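Local atomic coordinates of ribonuclease H (Uncultured organism, PDB entry 3U3G), a protein that probably cleaves the RNA strand of RNA/DNA hybrids, as a ribonuclease H of type 1. Residues Lys3-Thr8 / Glu73-Ser78; Gly11-Pro16 / Leu130-Ile135. All coordinates share one frame; numbering follows the deposited sequence.

Interaction 1. Residues Lys3-Thr8 / Glu73-Ser78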
# COMPACT_ATOMS: atom_id res chain seq x y z
N LYS A 3 -1.17 -16.42 -7.33
CA LYS A 3 -1.72 -15.34 -6.53
C LYS A 3 -0.68 -14.26 -6.44
O LYS A 3 0.52 -14.53 -6.57
CB LYS A 3 -2.08 -15.82 -5.12
CG LYS A 3 -2.88 -14.80 -4.31
CD LYS A 3 -3.07 -15.24 -2.87
CE LYS A 3 -3.47 -16.71 -2.77
NZ LYS A 3 -4.36 -16.96 -1.60
N ILE A 4 -1.15 -13.03 -6.33
CA ILE A 4 -0.29 -11.89 -6.11
C ILE A 4 -0.56 -11.34 -4.71
O ILE A 4 -1.71 -11.04 -4.37
CB ILE A 4 -0.53 -10.80 -7.17
CG1 ILE A 4 -0.08 -11.30 -8.55
CG2 ILE A 4 0.23 -9.52 -6.81
CD1 ILE A 4 -0.43 -10.34 -9.71
N ILE A 5 0.46 -11.36 -3.87
CA ILE A 5 0.35 -10.88 -2.50
C ILE A 5 1.13 -9.57 -2.36
O ILE A 5 2.32 -9.51 -2.70
CB ILE A 5 0.91 -11.91 -1.48
CG1 ILE A 5 0.15 -13.24 -1.61
CG2 ILE A 5 0.80 -11.37 -0.05
CD1 ILE A 5 0.82 -14.39 -0.91
N ILE A 6 0.44 -8.53 -1.90
CA ILE A 6 1.01 -7.20 -1.80
C ILE A 6 1.10 -6.81 -0.33
O ILE A 6 0.17 -7.10 0.43
CB ILE A 6 0.12 -6.17 -2.53
CG1 ILE A 6 -0.02 -6.52 -4.01
CG2 ILE A 6 0.68 -4.77 -2.36
CD1 ILE A 6 -1.06 -5.69 -4.75
N TYR A 7 2.24 -6.28 0.10
CA TYR A 7 2.36 -5.63 1.41
C TYR A 7 2.61 -4.16 1.17
O TYR A 7 3.45 -3.79 0.34
CB TYR A 7 3.57 -6.18 2.18
CG TYR A 7 3.58 -7.67 2.38
CD1 TYR A 7 3.82 -8.53 1.30
CD2 TYR A 7 3.19 -8.23 3.59
CE1 TYR A 7 3.83 -9.91 1.47
CE2 TYR A 7 3.19 -9.61 3.76
CZ TYR A 7 3.45 -10.44 2.70
OH TYR A 7 3.39 -11.82 2.84
N THR A 8 1.92 -3.30 1.90
CA THR A 8 2.20 -1.88 1.79
C THR A 8 2.45 -1.25 3.14
O THR A 8 1.95 -1.72 4.16
CB THR A 8 1.07 -1.09 1.08
OG1 THR A 8 -0.10 -1.07 1.92
CG2 THR A 8 0.72 -1.71 -0.27
N GLU A 73 -4.18 -10.04 -3.08
CA GLU A 73 -4.43 -9.77 -1.67
C GLU A 73 -3.46 -8.68 -1.23
O GLU A 73 -2.26 -8.75 -1.55
CB GLU A 73 -4.19 -11.06 -0.88
CG GLU A 73 -4.26 -10.96 0.62
CD GLU A 73 -4.23 -12.32 1.27
OE1 GLU A 73 -5.11 -13.15 0.96
OE2 GLU A 73 -3.42 -12.52 2.19
N VAL A 74 -3.96 -7.71 -0.47
CA VAL A 74 -3.13 -6.65 0.10
C VAL A 74 -3.10 -6.80 1.62
O VAL A 74 -4.16 -6.90 2.25
CB VAL A 74 -3.69 -5.25 -0.24
CG1 VAL A 74 -2.93 -4.18 0.56
CG2 VAL A 74 -3.59 -4.98 -1.72
N ARG A 75 -1.89 -6.97 2.15
CA ARG A 75 -1.65 -7.13 3.58
C ARG A 75 -1.10 -5.84 4.18
O ARG A 75 -0.18 -5.23 3.64
CB ARG A 75 -0.67 -8.27 3.82
CG ARG A 75 -1.24 -9.60 3.35
CD ARG A 75 -0.25 -10.75 3.45
NE ARG A 75 -0.89 -11.99 3.00
CZ ARG A 75 -0.30 -13.18 3.01
NH1 ARG A 75 0.95 -13.30 3.44
NH2 ARG A 75 -0.94 -14.24 2.50
N MET A 76 -1.73 -5.39 5.26
CA MET A 76 -1.33 -4.15 5.92
C MET A 76 -1.29 -4.40 7.41
O MET A 76 -2.14 -5.11 7.94
CB MET A 76 -2.38 -3.08 5.65
CG MET A 76 -2.62 -2.79 4.18
SD MET A 76 -3.90 -1.56 3.92
CE MET A 76 -2.93 -0.09 3.63
N ASP A 77 -0.40 -3.71 8.10
CA ASP A 77 -0.34 -3.85 9.55
C ASP A 77 -1.15 -2.80 10.31
O ASP A 77 -1.25 -2.87 11.54
CB ASP A 77 1.10 -3.97 10.06
CG ASP A 77 1.91 -2.68 9.91
OD1 ASP A 77 1.88 -2.10 8.81
OD2 ASP A 77 2.85 -2.49 10.72
N SER A 78 -1.98 -2.06 9.59
CA SER A 78 -2.92 -1.14 10.23
C SER A 78 -4.33 -1.74 10.16
O SER A 78 -4.93 -1.79 9.09
CB SER A 78 -2.91 0.22 9.52
OG SER A 78 -4.01 1.01 9.94
O HOH W 1 0.44 -1.15 6.41
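R75 and Y7, paired across two parallel strands, lie side by side and point the same way, with the guanidinium and the phenol ring turned 84° apart. R75 runs extended from CG to NE, which carries its CD to 3.6 Å from Y7 CE2 and brings NH1 to Y7 OH in a weak, bent hydrogen bond of 2.9 Å. One face of the guanidinium is covered by I5, whose CG2 sits 3.5 Å from R75 NE; that methyl, held anti to the backbone N of I5, is the branch nearest R75. E73 closes the edge: its OE2 takes R75 NE in a salt bridge of 2.7 Å, nearly in the guanidinium plane and on the anti side of the carboxylate. A leucine in place of R75 would probably leave the E73 carboxylate without its positively charged mate and Y7 OH without this donor. On the other face of the sheet I6 CB meets V74 CG2 at 4.0 Å, and T8 OG1 approaches M76 CE. Between the two layers runs a parallel ladder, its straightest rung from R75 N to I6 O (2.7 Å, 176°), and beyond it a water bridges T8 O and D77 N. These are inner strands of the RNase H sheet: strand 17-26 flanks 3-8, strand 115-118 flanks 71-76, and helix 45-60 packs on I6, T8 and M76 through L60, L53 and A56.

Interaction 2. Residues Gly11-Pro16 / Leu130-Ile135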
# COMPACT_ATOMS: atom_id res chain seq x y z
N GLY A 11 4.99 6.04 5.78
CA GLY A 11 5.33 6.74 7.01
C GLY A 11 5.80 8.14 6.74
O GLY A 11 6.36 8.43 5.69
N ALA A 12 5.69 8.99 7.74
CA ALA A 12 6.29 10.30 7.72
C ALA A 12 7.06 10.61 9.02
O ALA A 12 6.69 10.19 10.05
CB ALA A 12 5.21 11.34 7.50
N ARG A 13 8.07 11.43 8.89
CA ARG A 13 8.88 11.85 10.02
C ARG A 13 8.44 13.24 10.41
O ARG A 13 8.99 14.21 10.01
CB ARG A 13 10.36 11.81 9.62
CG ARG A 13 10.75 10.47 9.27
CD ARG A 13 12.18 10.17 9.43
NE ARG A 13 12.47 8.79 9.06
CZ ARG A 13 13.61 8.39 8.56
NH1 ARG A 13 14.57 9.24 8.37
NH2 ARG A 13 13.74 7.14 8.21
N GLY A 14 7.38 13.31 11.17
CA GLY A 14 6.80 14.60 11.40
C GLY A 14 5.35 14.54 11.06
O GLY A 14 4.86 13.52 10.64
N ASN A 15 4.67 15.62 11.37
CA ASN A 15 3.27 15.69 11.09
C ASN A 15 2.77 17.03 10.57
O ASN A 15 2.00 17.65 11.22
CB ASN A 15 2.64 15.30 12.44
CG ASN A 15 1.18 15.16 12.40
OD1 ASN A 15 0.53 15.39 13.38
ND2 ASN A 15 0.66 14.66 11.33
N PRO A 16 3.14 17.47 9.38
CA PRO A 16 3.75 16.61 8.35
C PRO A 16 5.24 16.69 8.33
O PRO A 16 5.84 17.54 8.92
CB PRO A 16 3.23 17.24 7.06
CG PRO A 16 3.14 18.73 7.38
CD PRO A 16 2.65 18.71 8.80
N LEU A 130 11.46 -0.42 3.52
CA LEU A 130 11.46 0.29 2.24
C LEU A 130 11.08 1.76 2.43
O LEU A 130 11.66 2.65 1.80
CB LEU A 130 10.49 -0.39 1.26
CG LEU A 130 10.90 -1.79 0.80
CD1 LEU A 130 9.83 -2.37 -0.14
CD2 LEU A 130 12.24 -1.74 0.10
N VAL A 131 10.10 2.02 3.29
CA VAL A 131 9.73 3.39 3.64
C VAL A 131 10.96 4.14 4.16
O VAL A 131 11.28 5.24 3.71
CB VAL A 131 8.62 3.41 4.72
CG1 VAL A 131 8.43 4.82 5.29
CG2 VAL A 131 7.31 2.87 4.15
N ASN A 132 11.63 3.54 5.14
CA ASN A 132 12.71 4.22 5.83
C ASN A 132 13.96 4.37 4.97
O ASN A 132 14.64 5.38 5.02
CB ASN A 132 13.02 3.51 7.14
CG ASN A 132 12.00 3.82 8.22
OD1 ASN A 132 11.21 2.95 8.60
ND2 ASN A 132 11.88 5.09 8.58
N GLU A 133 14.16 3.43 4.05
CA GLU A 133 15.23 3.53 3.06
C GLU A 133 15.03 4.77 2.18
O GLU A 133 15.97 5.55 1.95
CB GLU A 133 15.26 2.26 2.21
CG GLU A 133 16.41 2.16 1.22
CD GLU A 133 16.36 0.87 0.40
OE1 GLU A 133 15.77 -0.12 0.87
OE2 GLU A 133 16.80 0.89 -0.77
N ALA A 134 13.80 4.96 1.72
CA ALA A 134 13.46 6.08 0.85
C ALA A 134 13.63 7.41 1.58
O ALA A 134 14.18 8.35 1.02
CB ALA A 134 12.05 5.94 0.30
N ILE A 135 13.12 7.50 2.81
CA ILE A 135 13.26 8.74 3.57
C ILE A 135 14.72 9.05 3.90
O ILE A 135 15.19 10.17 3.66
CB ILE A 135 12.40 8.75 4.85
CG1 ILE A 135 10.92 8.59 4.50
CG2 ILE A 135 12.60 10.07 5.60
CD1 ILE A 135 10.07 8.28 5.73
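The R13 guanidinium lies with one face on I135, whose CG2 methyl is 3.4 Å from its plane and displaced toward the rim, 3.5 Å from R13 NH1. At the edge, near that plane, stands the N132 side chain, its amide tilted by just 21° from the guanidinium. The I135 methyl that does the touching is anti to its own backbone N (CG1 takes chi1 -60°), while the other branch reaches back toward the strand and sets CD1 3.7 Å from G11 O. The extended run of R13 from CG to NE carries its aliphatic part past I135 as well, with CD 3.9 Å from that same CG2. The charge finds its main partner one residue farther along the helix, in a salt bridge from NH1 to D136. Deeper in, V131 CG1 rests 3.7 Å from G11 N. A side chain at G11 would point at the helix and come tightly against that methyl, which fits the close approach of strand and helix here. G11 lies near the end of the long strand 3-12, hydrogen-bonded through its backbone to G20 of strand 17-26; A12 is the last strand residue and R13 begins the loop. Helix 125-139 packs against this sheet, with I135 also on P18, L130 on V24, and L130, E133 and A134 against strand 32-41.

In the fold
Strand 3-12 is the element both contacts share: interaction 1 uses its first part and interaction 2 its end and the loop that follows, with centres 19 Å apart on opposite sides of the chain's centre. The four segments alternate along the sequence, 3-8, 11-16, 73-78 and 130-135, so the two contacts cross along the chain. Interaction 1 is sheet-internal, joining the first strand to its parallel neighbour 71-76, whereas interaction 2 brings the C-terminal helix 125-139 to the same strand. One early strand thus ties the middle and the end of the chain together, an example of long-range contacts that build the mixed five-stranded RNase H fold.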